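Local structure of vanadium-dependent haloperoxidase (Zobellia galactanivorans, 4CIT) at residues A[53-58]-A[124-129]; A[59-64]-A[201-206]; A[68-73]-A[313-318]; A[168-173]-A[207-212]; A[319-324]-A[369-374]. The protein probably catalyses the oxidation of iodide by hydrogen peroxide, using a bound vanadate ion as its cofactor. One frame throughout, in Å; residues are numbered along the deposited sequence.

Contacts 2 and 5 lie nearest the vanadate: the side chains of P60 and V371 each come within about 8 Å of a bound ion. Contacts 2 and 3 sit on the same helix, 59-80, and contacts 3 and 5 on helix 307-335, where V71 CG2 meets V319 CG2 at 3.8 Å. Contact 4 joins this helical core from the surface. Its D170 OD2 takes a salt bridge from R64 NE of contact 2 (2.8 Å), and F212 N hydrogen-bonds to D323 OD1 of contact 5 (2.7 Å). Segment 53-58 of contact 1 leads into helix 59-80; contact 1 touches contact 2 where S58 CB packs on I202 CG2 and is about 22 Å from contact 5, centre to centre.

Contact 1 of 5, residues A[53-58]-A[124-129]; sequences IHDIFS and IFSEDR
With CG anti to its carbonyl carbon (chi1 -72°), D55 sends its carboxylate onto the backbone of the 124-129 loop, while H54, whose CG is anti to the backbone N (chi1 178°), sends its ring toward R129. Three bonds grip the carboxylate and fix its rotation. S126 OG donates to D55 OD1 at 2.6 Å, on the syn lone pair. D55 OD2 accepts S126 N and F125 N, each at 2.9 Å and from the same face of the carboxylate plane; S126 N arrives on the syn side, F125 N from well above the plane. These bonds tie the end of helix 38-55, closed at I56 by a Schellman motif, to the inverse gamma turn centred on S126 that leads toward helix 128-144. The guanidinium of R129 lies flat on the H54 ring, centres 3.8 Å apart and planes at 15°. S126 OG sits at the edge of that same ring, 3.5 Å from H54 CD2. The rings of F57 and F125 run nearly parallel but are slid apart until they barely overlap, with F57 CZ 3.5 Å from F125 CD2. I124 CG2 approaches F57 CE2 to 3.9 Å, and I65 of helix 59-80 touches both side chains.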
# COMPACT_ATOMS: atom_id res chain seq x y z
N ILE A 53 -8.44 0.58 -9.76
CA ILE A 53 -9.60 1.47 -9.64
C ILE A 53 -10.74 0.90 -10.44
O ILE A 53 -11.85 0.61 -9.91
CB ILE A 53 -9.34 2.85 -10.16
CG1 ILE A 53 -8.21 3.53 -9.39
CG2 ILE A 53 -10.63 3.69 -10.03
CD1 ILE A 53 -7.81 4.85 -10.03
N HIS A 54 -10.47 0.65 -11.71
CA HIS A 54 -11.49 0.06 -12.57
C HIS A 54 -12.11 -1.25 -12.03
O HIS A 54 -13.37 -1.43 -12.11
CB HIS A 54 -10.95 -0.11 -14.02
CG HIS A 54 -11.94 -0.74 -14.91
ND1 HIS A 54 -13.05 -0.06 -15.39
CD2 HIS A 54 -12.09 -2.02 -15.31
CE1 HIS A 54 -13.79 -0.87 -16.11
NE2 HIS A 54 -13.23 -2.07 -16.08
N ASP A 55 -11.31 -2.18 -11.49
CA ASP A 55 -11.72 -3.51 -11.10
C ASP A 55 -12.25 -3.57 -9.64
O ASP A 55 -12.68 -4.64 -9.16
CB ASP A 55 -10.53 -4.50 -11.23
CG ASP A 55 -10.17 -4.83 -12.68
OD1 ASP A 55 -10.92 -4.48 -13.61
OD2 ASP A 55 -9.11 -5.50 -12.93
N ILE A 56 -12.14 -2.43 -8.98
CA ILE A 56 -12.65 -2.21 -7.61
C ILE A 56 -12.00 -3.14 -6.59
O ILE A 56 -12.62 -3.85 -5.80
CB ILE A 56 -14.19 -2.15 -7.54
CG1 ILE A 56 -14.73 -1.49 -8.84
CG2 ILE A 56 -14.58 -1.32 -6.34
CD1 ILE A 56 -16.23 -1.33 -8.87
N PHE A 57 -10.70 -3.04 -6.56
CA PHE A 57 -9.92 -3.66 -5.49
C PHE A 57 -9.98 -2.89 -4.19
O PHE A 57 -9.82 -1.69 -4.13
CB PHE A 57 -8.51 -3.92 -5.97
CG PHE A 57 -8.42 -5.11 -6.89
CD1 PHE A 57 -8.48 -6.39 -6.38
CD2 PHE A 57 -8.35 -4.96 -8.27
CE1 PHE A 57 -8.46 -7.53 -7.20
CE2 PHE A 57 -8.31 -6.05 -9.08
CZ PHE A 57 -8.35 -7.35 -8.57
N SER A 58 -10.05 -3.61 -3.08
CA SER A 58 -10.08 -2.98 -1.75
C SER A 58 -8.66 -2.60 -1.25
O SER A 58 -7.66 -3.11 -1.77
CB SER A 58 -10.67 -3.94 -0.74
OG SER A 58 -9.83 -5.08 -0.54
N ILE A 124 -4.57 -8.66 -11.42
CA ILE A 124 -5.79 -7.90 -11.68
C ILE A 124 -6.80 -8.67 -12.54
O ILE A 124 -6.50 -9.69 -13.02
CB ILE A 124 -5.54 -6.45 -12.16
CG1 ILE A 124 -4.58 -6.27 -13.31
CG2 ILE A 124 -5.00 -5.62 -11.04
CD1 ILE A 124 -4.99 -6.95 -14.56
N PHE A 125 -8.02 -8.14 -12.68
CA PHE A 125 -9.07 -8.81 -13.46
C PHE A 125 -9.05 -8.43 -14.92
O PHE A 125 -9.08 -9.32 -15.74
CB PHE A 125 -10.49 -8.59 -12.86
CG PHE A 125 -10.79 -9.52 -11.71
CD1 PHE A 125 -11.03 -10.90 -11.95
CD2 PHE A 125 -10.82 -9.06 -10.38
CE1 PHE A 125 -11.29 -11.78 -10.87
CE2 PHE A 125 -11.06 -9.95 -9.31
CZ PHE A 125 -11.31 -11.29 -9.56
N SER A 126 -8.90 -7.17 -15.23
CA SER A 126 -8.92 -6.65 -16.63
C SER A 126 -7.48 -6.78 -17.22
O SER A 126 -6.80 -5.80 -17.42
CB SER A 126 -9.41 -5.22 -16.64
OG SER A 126 -10.73 -5.12 -16.08
N GLU A 127 -7.08 -8.01 -17.50
CA GLU A 127 -5.75 -8.37 -17.98
C GLU A 127 -5.40 -7.71 -19.30
O GLU A 127 -4.27 -7.27 -19.52
CB GLU A 127 -5.65 -9.91 -18.13
CG GLU A 127 -5.75 -10.66 -16.81
CD GLU A 127 -5.11 -12.04 -16.83
OE1 GLU A 127 -4.62 -12.44 -17.89
OE2 GLU A 127 -5.06 -12.73 -15.77
N ASP A 128 -6.41 -7.51 -20.14
CA ASP A 128 -6.23 -6.85 -21.42
C ASP A 128 -5.66 -5.44 -21.32
O ASP A 128 -4.96 -4.95 -22.24
CB ASP A 128 -7.53 -6.89 -22.24
CG ASP A 128 -8.63 -6.04 -21.67
OD1 ASP A 128 -8.78 -5.90 -20.44
OD2 ASP A 128 -9.42 -5.57 -22.50
N ARG A 129 -5.93 -4.78 -20.20
CA ARG A 129 -5.41 -3.45 -19.96
C ARG A 129 -3.96 -3.44 -19.56
O ARG A 129 -3.33 -2.45 -19.76
CB ARG A 129 -6.25 -2.68 -18.94
CG ARG A 129 -7.72 -2.61 -19.38
CD ARG A 129 -8.57 -1.84 -18.37
NE ARG A 129 -9.94 -1.65 -18.86
CZ ARG A 129 -10.70 -0.56 -18.61
NH1 ARG A 129 -10.28 0.43 -17.83
NH2 ARG A 129 -11.89 -0.48 -19.16

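Contact 2 of 5, residues A[59-64]-A[201-206]; sequences PPVASR and GIEPHW
P60 O is met from two sources: S63 OG, one turn further along the helix, donates to it at 2.6 Å, and W206 CZ2 comes across from the loop to within 3.3 Å of it. A water links S63 OG to the indole: it donates to the hydroxyl and accepts from W206 NE1 at 2.9 Å, in the ring plane at the edge. The indole is therefore held along its rim as well as on its face. Over the face stands P60, in a CH-pi contact that puts CB 3.5 Å from the centroid of the five-membered ring of W206 and only 6° off its normal. W206 reaches under the helix because its CG is anti to the backbone N (chi1 -157°). Beyond the rim of the six-membered ring, V61 CG2 is 3.7 Å from W206 CZ3; the same methyl touches E203 OE2 at 3.5 Å, and the other oxygen of that carboxylate forms a salt bridge with R176. R64 CD passes near W206 CH2, while its guanidinium, turned at right angles to the indole, goes on to a salt bridge with D170. The E203-W206 type I turn thus lays a tryptophan under the proline-rich start of helix 59-80, in the helical fold of the vanadium haloperoxidases, about 8 Å from vanadate at P60, and I202 bonds through its backbone to P360, beside F361 of the pocket.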
# COMPACT_ATOMS: atom_id res chain seq x y z
N PRO A 59 -8.55 -1.74 -0.21
CA PRO A 59 -7.21 -1.35 0.26
C PRO A 59 -6.23 -2.46 0.63
O PRO A 59 -5.09 -2.49 0.10
CB PRO A 59 -7.48 -0.36 1.42
CG PRO A 59 -8.81 0.23 1.03
CD PRO A 59 -9.60 -0.88 0.36
N PRO A 60 -6.67 -3.46 1.39
CA PRO A 60 -5.70 -4.52 1.66
C PRO A 60 -5.29 -5.35 0.44
O PRO A 60 -4.10 -5.70 0.30
CB PRO A 60 -6.43 -5.45 2.69
CG PRO A 60 -7.83 -4.92 2.79
CD PRO A 60 -7.94 -3.59 2.13
N VAL A 61 -6.24 -5.65 -0.43
CA VAL A 61 -5.96 -6.49 -1.63
C VAL A 61 -5.00 -5.73 -2.59
O VAL A 61 -4.08 -6.34 -3.18
CB VAL A 61 -7.26 -6.90 -2.37
CG1 VAL A 61 -6.93 -7.59 -3.68
CG2 VAL A 61 -8.06 -7.82 -1.48
N ALA A 62 -5.15 -4.40 -2.68
CA ALA A 62 -4.26 -3.56 -3.49
C ALA A 62 -2.80 -3.70 -3.05
O ALA A 62 -1.91 -3.72 -3.87
CB ALA A 62 -4.72 -2.10 -3.38
N SER A 63 -2.54 -3.89 -1.74
CA SER A 63 -1.17 -3.97 -1.24
C SER A 63 -0.46 -5.24 -1.70
O SER A 63 0.73 -5.28 -1.97
CB SER A 63 -1.10 -3.83 0.28
OG SER A 63 -1.72 -4.93 0.92
N ARG A 64 -1.26 -6.27 -1.90
CA ARG A 64 -0.74 -7.56 -2.34
C ARG A 64 -0.36 -7.44 -3.86
O ARG A 64 0.64 -7.96 -4.34
CB ARG A 64 -1.80 -8.62 -2.11
CG ARG A 64 -1.47 -10.01 -2.61
CD ARG A 64 -2.52 -11.08 -2.20
NE ARG A 64 -2.14 -12.39 -2.67
CZ ARG A 64 -2.39 -12.94 -3.83
NH1 ARG A 64 -3.08 -12.30 -4.77
NH2 ARG A 64 -1.95 -14.15 -4.03
N GLY A 201 -18.44 -6.04 6.04
CA GLY A 201 -17.06 -5.69 6.31
C GLY A 201 -16.10 -6.25 5.26
O GLY A 201 -16.15 -7.44 4.91
N ILE A 202 -15.19 -5.43 4.81
CA ILE A 202 -14.16 -5.85 3.83
C ILE A 202 -13.14 -6.74 4.44
O ILE A 202 -12.52 -6.43 5.46
CB ILE A 202 -13.41 -4.61 3.26
CG1 ILE A 202 -14.46 -3.70 2.60
CG2 ILE A 202 -12.24 -4.97 2.37
CD1 ILE A 202 -15.21 -4.21 1.40
N GLU A 203 -12.87 -7.86 3.76
CA GLU A 203 -11.70 -8.72 4.07
C GLU A 203 -11.51 -9.17 5.57
O GLU A 203 -10.47 -9.03 6.13
CB GLU A 203 -10.38 -8.21 3.44
CG GLU A 203 -10.38 -8.11 1.93
CD GLU A 203 -10.50 -9.46 1.19
OE1 GLU A 203 -10.23 -10.58 1.75
OE2 GLU A 203 -10.82 -9.43 -0.01
N PRO A 204 -12.52 -9.78 6.13
CA PRO A 204 -12.50 -10.20 7.53
C PRO A 204 -11.35 -11.13 7.83
O PRO A 204 -10.87 -11.23 8.97
CB PRO A 204 -13.90 -10.79 7.72
CG PRO A 204 -14.34 -11.20 6.27
CD PRO A 204 -13.79 -10.10 5.43
N HIS A 205 -10.97 -11.91 6.82
CA HIS A 205 -9.87 -12.86 6.94
C HIS A 205 -8.58 -12.44 6.33
O HIS A 205 -7.74 -13.30 6.05
CB HIS A 205 -10.30 -14.26 6.33
CG HIS A 205 -11.57 -14.77 6.96
ND1 HIS A 205 -11.62 -15.10 8.30
CD2 HIS A 205 -12.83 -14.91 6.49
CE1 HIS A 205 -12.85 -15.50 8.60
NE2 HIS A 205 -13.59 -15.42 7.52
N TRP A 206 -8.31 -11.15 6.19
CA TRP A 206 -7.00 -10.73 5.66
C TRP A 206 -5.90 -11.16 6.59
O TRP A 206 -4.79 -11.43 6.10
CB TRP A 206 -6.96 -9.24 5.41
CG TRP A 206 -5.96 -8.82 4.42
CD1 TRP A 206 -4.80 -8.15 4.64
CD2 TRP A 206 -5.96 -9.20 3.05
NE1 TRP A 206 -4.08 -8.02 3.46
CE2 TRP A 206 -4.76 -8.72 2.48
CE3 TRP A 206 -6.86 -9.98 2.24
CZ2 TRP A 206 -4.48 -8.90 1.13
CZ3 TRP A 206 -6.55 -10.17 0.90
CH2 TRP A 206 -5.35 -9.69 0.38
O HOH W 1 -1.42 -7.33 2.54

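Contact 3 of 5, residues A[68-73]-A[313-318]; sequences YPNVAA and AYTKAS
N70 faces S318 and T315 across helices 59-80 and 307-335, the latter part of the helical core of the PAP2 superfamily; they run roughly antiparallel, their short axes 8.8 Å apart at closest approach and 140° between directions. N70 ND2 donates to S318 OG in a straight but long bond, 3.3 Å with an N-H...O angle of 165°, and counts as weak. T315 OG1 sits 3.5 Å from N70 CB, its polar end already bonded to L311 O. A little to the side, T315 CG2 and V71 CG2 meet at 4.1 Å. In the next shell, S318 OG lies between its backbone N and carbonyl carbon (chi1 65°), which turns it back to donate to Y314 O at 2.8 Å. That carbonyl also accepts S318 N, the two donors arriving from opposite faces of its plane. M293 of helix 288-302 touches both N70 and S318. With an alanine at S318, the amide of N70 would probably lose its acceptor here and be freer to turn, and Y314 O would be left with the backbone N of that residue as its donor from this turn. Since the serine gives its proton to Y314 O, it meets N70 purely as an acceptor, which leaves a buried junction with one weak polar link and otherwise van der Waals contact.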
# COMPACT_ATOMS: atom_id res chain seq x y z
N TYR A 68 4.09 -8.32 -4.89
CA TYR A 68 4.63 -9.45 -5.59
C TYR A 68 5.39 -9.10 -6.90
O TYR A 68 6.47 -9.63 -7.14
CB TYR A 68 3.59 -10.52 -5.88
CG TYR A 68 3.30 -11.35 -4.65
CD1 TYR A 68 4.24 -12.29 -4.16
CD2 TYR A 68 2.10 -11.25 -4.03
CE1 TYR A 68 3.96 -13.10 -3.04
CE2 TYR A 68 1.80 -12.00 -2.88
CZ TYR A 68 2.71 -12.94 -2.40
OH TYR A 68 2.39 -13.70 -1.33
N PRO A 69 4.84 -8.24 -7.74
CA PRO A 69 5.57 -7.91 -8.95
C PRO A 69 6.89 -7.16 -8.67
O PRO A 69 7.89 -7.38 -9.35
CB PRO A 69 4.59 -7.05 -9.71
CG PRO A 69 3.22 -7.50 -9.21
CD PRO A 69 3.48 -7.61 -7.75
N ASN A 70 6.92 -6.30 -7.67
CA ASN A 70 8.18 -5.72 -7.28
C ASN A 70 9.17 -6.72 -6.79
O ASN A 70 10.38 -6.63 -7.14
CB ASN A 70 7.97 -4.60 -6.23
CG ASN A 70 7.31 -3.40 -6.84
OD1 ASN A 70 7.60 -3.02 -8.02
ND2 ASN A 70 6.58 -2.65 -6.00
N VAL A 71 8.76 -7.71 -5.98
CA VAL A 71 9.70 -8.72 -5.50
C VAL A 71 10.31 -9.44 -6.67
O VAL A 71 11.54 -9.71 -6.65
CB VAL A 71 9.02 -9.70 -4.47
CG1 VAL A 71 9.87 -10.90 -4.14
CG2 VAL A 71 8.68 -8.94 -3.20
N ALA A 72 9.47 -9.85 -7.65
CA ALA A 72 10.02 -10.50 -8.85
C ALA A 72 11.10 -9.71 -9.60
O ALA A 72 12.20 -10.22 -9.90
CB ALA A 72 8.89 -10.93 -9.81
N ALA A 73 10.81 -8.44 -9.86
CA ALA A 73 11.80 -7.57 -10.48
C ALA A 73 13.02 -7.36 -9.66
O ALA A 73 14.17 -7.44 -10.16
CB ALA A 73 11.15 -6.26 -10.75
N ALA A 313 13.80 0.61 -3.45
CA ALA A 313 12.94 1.40 -2.66
C ALA A 313 11.45 0.94 -2.74
O ALA A 313 10.71 0.81 -1.70
CB ALA A 313 13.05 2.84 -3.03
N TYR A 314 10.99 0.70 -3.98
CA TYR A 314 9.62 0.26 -4.16
C TYR A 314 9.35 -1.10 -3.51
O TYR A 314 8.28 -1.37 -2.99
CB TYR A 314 9.20 0.18 -5.63
CG TYR A 314 9.26 1.42 -6.41
CD1 TYR A 314 9.49 2.63 -5.84
CD2 TYR A 314 9.00 1.39 -7.76
CE1 TYR A 314 9.49 3.80 -6.62
CE2 TYR A 314 8.96 2.54 -8.54
CZ TYR A 314 9.26 3.75 -7.95
OH TYR A 314 9.36 4.91 -8.71
N THR A 315 10.34 -1.99 -3.55
CA THR A 315 10.20 -3.28 -2.97
C THR A 315 10.16 -3.27 -1.50
O THR A 315 9.25 -3.87 -0.87
CB THR A 315 11.30 -4.21 -3.51
OG1 THR A 315 11.19 -4.21 -4.96
CG2 THR A 315 11.03 -5.62 -3.03
N LYS A 316 11.08 -2.52 -0.88
CA LYS A 316 11.07 -2.45 0.57
C LYS A 316 9.73 -1.78 1.05
O LYS A 316 9.13 -2.28 2.03
CB LYS A 316 12.32 -1.74 1.08
CG LYS A 316 12.60 -2.00 2.53
CD LYS A 316 13.84 -1.28 3.08
CE LYS A 316 15.13 -1.59 2.43
NZ LYS A 316 16.33 -1.17 3.26
N ALA A 317 9.28 -0.77 0.37
CA ALA A 317 8.02 -0.05 0.73
C ALA A 317 6.78 -0.90 0.55
O ALA A 317 5.90 -0.99 1.47
CB ALA A 317 7.88 1.27 0.01
N SER A 318 6.71 -1.61 -0.58
CA SER A 318 5.53 -2.39 -0.88
C SER A 318 5.45 -3.62 0.03
O SER A 318 4.35 -3.99 0.44
CB SER A 318 5.38 -2.69 -2.35
OG SER A 318 6.43 -3.51 -2.81

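Contact 4 of 5, residues A[168-173]-A[207-212]; sequences NKDNYA and NKIRPF
R210 reaches across D170 all the way from CB to its tip. Its CB lies 3.7 Å from D170 O, and CG, anti to the backbone N (chi1 -173°), carries the chain onward until it bends at chi3. NE and CZ then pass over D170 CB, which sits over one face of the guanidinium toward its rim. NH2 comes nearest, 3.5 Å from D170 CB, and also makes a weak bond to Y68 OH. NH1 donates to W166 O, whose indole forms a cation-pi pair with the arginine, and reaches a water that in turn donates to K169 O. The carboxylate of D170 makes no contact with this charge: its OD2 goes to R64 in a salt bridge and to Y68 OH, while OD1 accepts Y172 N at 3.0 Å, an Asx turn. The two segments are joined at the backbone by R210 N, which donates to D170 O at 3.0 Å with an angle of 172°. N171 ND2 adds a second bond, 3.0 Å to K208 O, from above the carbonyl plane but close to its own amide plane. The start of helix 172-175 is thus joined to the long loop that precedes helix 235-253. A leucine in place of R210 would probably leave W166 without its cation and D170 CB without the flat group that covers it. I209 CD1 reaches in to Y172 CA at 3.5 Å, near the edge of the tyrosine ring. A water donates to both D170 OD2 and R210 O.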
# COMPACT_ATOMS: atom_id res chain seq x y z
N ASN A 168 1.12 -17.98 -5.16
CA ASN A 168 -0.05 -18.82 -5.13
C ASN A 168 -0.15 -19.76 -3.92
O ASN A 168 -1.13 -20.52 -3.84
CB ASN A 168 -0.20 -19.65 -6.41
CG ASN A 168 -0.63 -18.79 -7.63
OD1 ASN A 168 -1.25 -17.76 -7.53
ND2 ASN A 168 -0.25 -19.24 -8.77
N LYS A 169 0.82 -19.74 -3.01
CA LYS A 169 0.77 -20.48 -1.79
C LYS A 169 0.50 -19.58 -0.54
O LYS A 169 0.69 -20.01 0.56
CB LYS A 169 2.09 -21.21 -1.62
CG LYS A 169 2.29 -22.35 -2.63
CD LYS A 169 3.68 -22.91 -2.42
CE LYS A 169 4.17 -23.85 -3.52
NZ LYS A 169 3.16 -24.97 -3.62
N ASP A 170 0.06 -18.35 -0.76
CA ASP A 170 -0.06 -17.37 0.32
C ASP A 170 -1.46 -17.31 0.98
O ASP A 170 -1.73 -16.46 1.81
CB ASP A 170 0.33 -15.98 -0.17
CG ASP A 170 -0.74 -15.27 -0.97
OD1 ASP A 170 -1.72 -15.86 -1.46
OD2 ASP A 170 -0.53 -14.04 -1.17
N ASN A 171 -2.32 -18.23 0.64
CA ASN A 171 -3.67 -18.31 1.22
C ASN A 171 -4.71 -17.39 0.71
O ASN A 171 -5.90 -17.46 1.11
CB ASN A 171 -3.66 -18.31 2.76
CG ASN A 171 -4.76 -19.23 3.35
OD1 ASN A 171 -5.00 -20.34 2.86
ND2 ASN A 171 -5.29 -18.84 4.47
N TYR A 172 -4.35 -16.52 -0.23
CA TYR A 172 -5.34 -15.60 -0.79
C TYR A 172 -6.45 -16.41 -1.48
O TYR A 172 -7.63 -16.14 -1.35
CB TYR A 172 -4.71 -14.70 -1.82
CG TYR A 172 -5.63 -13.79 -2.55
CD1 TYR A 172 -6.10 -12.65 -1.92
CD2 TYR A 172 -6.00 -14.03 -3.87
CE1 TYR A 172 -6.96 -11.79 -2.55
CE2 TYR A 172 -6.86 -13.13 -4.55
CZ TYR A 172 -7.37 -12.05 -3.85
OH TYR A 172 -8.22 -11.14 -4.42
N ALA A 173 -6.04 -17.41 -2.25
CA ALA A 173 -7.09 -18.11 -3.08
C ALA A 173 -8.09 -18.74 -2.11
O ALA A 173 -9.26 -18.74 -2.39
CB ALA A 173 -6.52 -19.20 -3.94
N ASN A 207 -6.18 -11.36 7.91
CA ASN A 207 -5.19 -11.90 8.80
C ASN A 207 -4.76 -13.32 8.55
O ASN A 207 -3.86 -13.81 9.24
CB ASN A 207 -5.55 -11.61 10.25
CG ASN A 207 -6.69 -12.38 10.72
OD1 ASN A 207 -7.41 -13.03 9.92
ND2 ASN A 207 -6.93 -12.33 12.07
N LYS A 208 -5.41 -13.98 7.60
CA LYS A 208 -5.03 -15.36 7.23
C LYS A 208 -4.15 -15.44 6.00
O LYS A 208 -3.78 -16.55 5.59
CB LYS A 208 -6.28 -16.19 7.01
CG LYS A 208 -7.16 -16.25 8.21
CD LYS A 208 -6.59 -16.95 9.36
CE LYS A 208 -7.61 -17.02 10.52
NZ LYS A 208 -6.99 -16.49 11.79
N ILE A 209 -3.77 -14.30 5.44
CA ILE A 209 -2.83 -14.24 4.29
C ILE A 209 -1.42 -14.43 4.89
O ILE A 209 -1.09 -13.92 5.95
CB ILE A 209 -2.94 -12.85 3.61
CG1 ILE A 209 -4.40 -12.59 3.10
CG2 ILE A 209 -1.89 -12.80 2.49
CD1 ILE A 209 -4.83 -13.57 2.04
N ARG A 210 -0.56 -15.16 4.19
CA ARG A 210 0.84 -15.25 4.57
C ARG A 210 1.53 -13.92 4.59
O ARG A 210 1.65 -13.26 3.56
CB ARG A 210 1.54 -16.15 3.56
CG ARG A 210 3.02 -16.48 3.92
CD ARG A 210 3.73 -17.20 2.83
NE ARG A 210 3.72 -16.42 1.57
CZ ARG A 210 3.78 -16.92 0.36
NH1 ARG A 210 3.89 -18.21 0.15
NH2 ARG A 210 3.82 -16.11 -0.65
N PRO A 211 2.05 -13.49 5.75
CA PRO A 211 2.83 -12.26 5.69
C PRO A 211 4.19 -12.44 5.00
O PRO A 211 4.73 -13.57 4.91
CB PRO A 211 3.05 -11.92 7.16
CG PRO A 211 2.39 -12.94 7.98
CD PRO A 211 2.02 -14.09 7.08
N PHE A 212 4.72 -11.38 4.43
CA PHE A 212 6.09 -11.44 3.84
C PHE A 212 7.21 -11.53 4.83
O PHE A 212 8.16 -12.30 4.63
CB PHE A 212 6.30 -10.18 2.97
CG PHE A 212 5.54 -10.19 1.69
CD1 PHE A 212 5.92 -11.01 0.61
CD2 PHE A 212 4.39 -9.44 1.52
CE1 PHE A 212 5.21 -10.96 -0.58
CE2 PHE A 212 3.63 -9.46 0.33
CZ PHE A 212 4.12 -10.17 -0.76
O HOH W 2 3.02 -20.79 1.99
O HOH W 3 0.76 -11.93 0.86

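Contact 5 of 5, residues A[319-324]-A[369-374]; sequences VAMADA and SVVSGA
Methyl-to-methyl contacts come first: A324 CB meets A374 CB at 3.9 Å and V370 CG1 at 4.0 Å. The same methyl lies 4.2 Å from V371 CA, so A324 rests against the neighbouring helix backbone as well as its side chains. The longer side chains meet at M321, which crosses V371 at about a right angle. M321 CG touches V371 CG1 at 3.7 Å, and SD lies 3.8 Å from that methyl. This follows from M321 CG being anti to the carbonyl carbon (chi1 -73°), with a later bend at chi3 that leads the chain past the valine; F325, from the next turn, touches V371 as well. The short axes come within 8.8 Å and run at 154°, nearly antiparallel, in the helical core of the PAP2 superfamily, to which vanadium haloperoxidases belong. Helix 367-383 starts at the vanadate, where S366, G367 and H368 line the pocket, and the side chain of V371 is about 8 Å from a bound ion. One methyl also nears a carbonyl oxygen: V370 CG1 is 3.7 Å from A324 O. Polar groups turn elsewhere. D323 accepts the backbone N atoms of F212, V213 and L214 with its two oxygens, and S372 OG bonds to H368 O and to W292 NE1.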
# COMPACT_ATOMS: atom_id res chain seq x y z
N VAL A 319 6.56 -4.30 0.29
CA VAL A 319 6.55 -5.38 1.25
C VAL A 319 6.13 -4.95 2.67
O VAL A 319 5.24 -5.54 3.29
CB VAL A 319 7.90 -6.10 1.26
CG1 VAL A 319 7.98 -7.04 2.40
CG2 VAL A 319 8.09 -6.81 -0.09
N ALA A 320 6.67 -3.84 3.13
CA ALA A 320 6.24 -3.30 4.40
C ALA A 320 4.74 -2.98 4.40
O ALA A 320 4.08 -3.29 5.43
CB ALA A 320 7.07 -2.11 4.79
N MET A 321 4.21 -2.30 3.38
CA MET A 321 2.82 -1.96 3.37
C MET A 321 1.90 -3.19 3.38
O MET A 321 0.79 -3.13 3.94
CB MET A 321 2.49 -1.03 2.23
CG MET A 321 3.02 0.37 2.44
SD MET A 321 2.44 1.55 1.16
CE MET A 321 3.51 1.27 -0.14
N ALA A 322 2.30 -4.24 2.66
CA ALA A 322 1.45 -5.44 2.55
C ALA A 322 1.42 -6.03 3.97
O ALA A 322 0.29 -6.37 4.47
CB ALA A 322 2.02 -6.43 1.58
N ASP A 323 2.55 -6.06 4.70
CA ASP A 323 2.53 -6.57 6.09
C ASP A 323 1.75 -5.63 7.05
O ASP A 323 1.03 -6.08 7.95
CB ASP A 323 3.94 -6.93 6.59
CG ASP A 323 4.43 -8.34 6.04
OD1 ASP A 323 3.70 -8.97 5.12
OD2 ASP A 323 5.49 -8.79 6.57
N ALA A 324 1.81 -4.34 6.77
CA ALA A 324 1.05 -3.35 7.56
C ALA A 324 -0.48 -3.58 7.44
O ALA A 324 -1.26 -3.54 8.45
CB ALA A 324 1.43 -1.97 7.17
N SER A 369 -3.52 5.19 9.14
CA SER A 369 -2.51 5.42 10.16
C SER A 369 -1.40 4.37 10.20
O SER A 369 -0.19 4.73 10.18
CB SER A 369 -3.08 5.59 11.56
OG SER A 369 -4.01 6.67 11.50
N VAL A 370 -1.81 3.10 10.12
CA VAL A 370 -0.87 2.02 10.16
C VAL A 370 0.00 2.03 8.87
O VAL A 370 1.23 1.86 8.94
CB VAL A 370 -1.54 0.65 10.43
CG1 VAL A 370 -0.48 -0.45 10.39
CG2 VAL A 370 -2.29 0.53 11.78
N VAL A 371 -0.63 2.11 7.69
CA VAL A 371 0.06 1.98 6.41
C VAL A 371 0.96 3.15 6.21
O VAL A 371 2.10 2.99 5.85
CB VAL A 371 -0.90 1.76 5.23
CG1 VAL A 371 -0.18 1.59 3.91
CG2 VAL A 371 -1.77 0.53 5.53
N SER A 372 0.53 4.36 6.60
CA SER A 372 1.39 5.55 6.50
C SER A 372 2.53 5.50 7.45
O SER A 372 3.64 5.93 7.11
CB SER A 372 0.57 6.81 6.83
OG SER A 372 -0.41 6.89 5.83
N GLY A 373 2.30 4.99 8.65
CA GLY A 373 3.36 4.79 9.62
C GLY A 373 4.47 3.91 9.09
O GLY A 373 5.67 4.21 9.18
N ALA A 374 4.08 2.80 8.55
CA ALA A 374 5.03 1.84 7.99
C ALA A 374 5.74 2.42 6.77
O ALA A 374 7.01 2.26 6.65
CB ALA A 374 4.34 0.55 7.65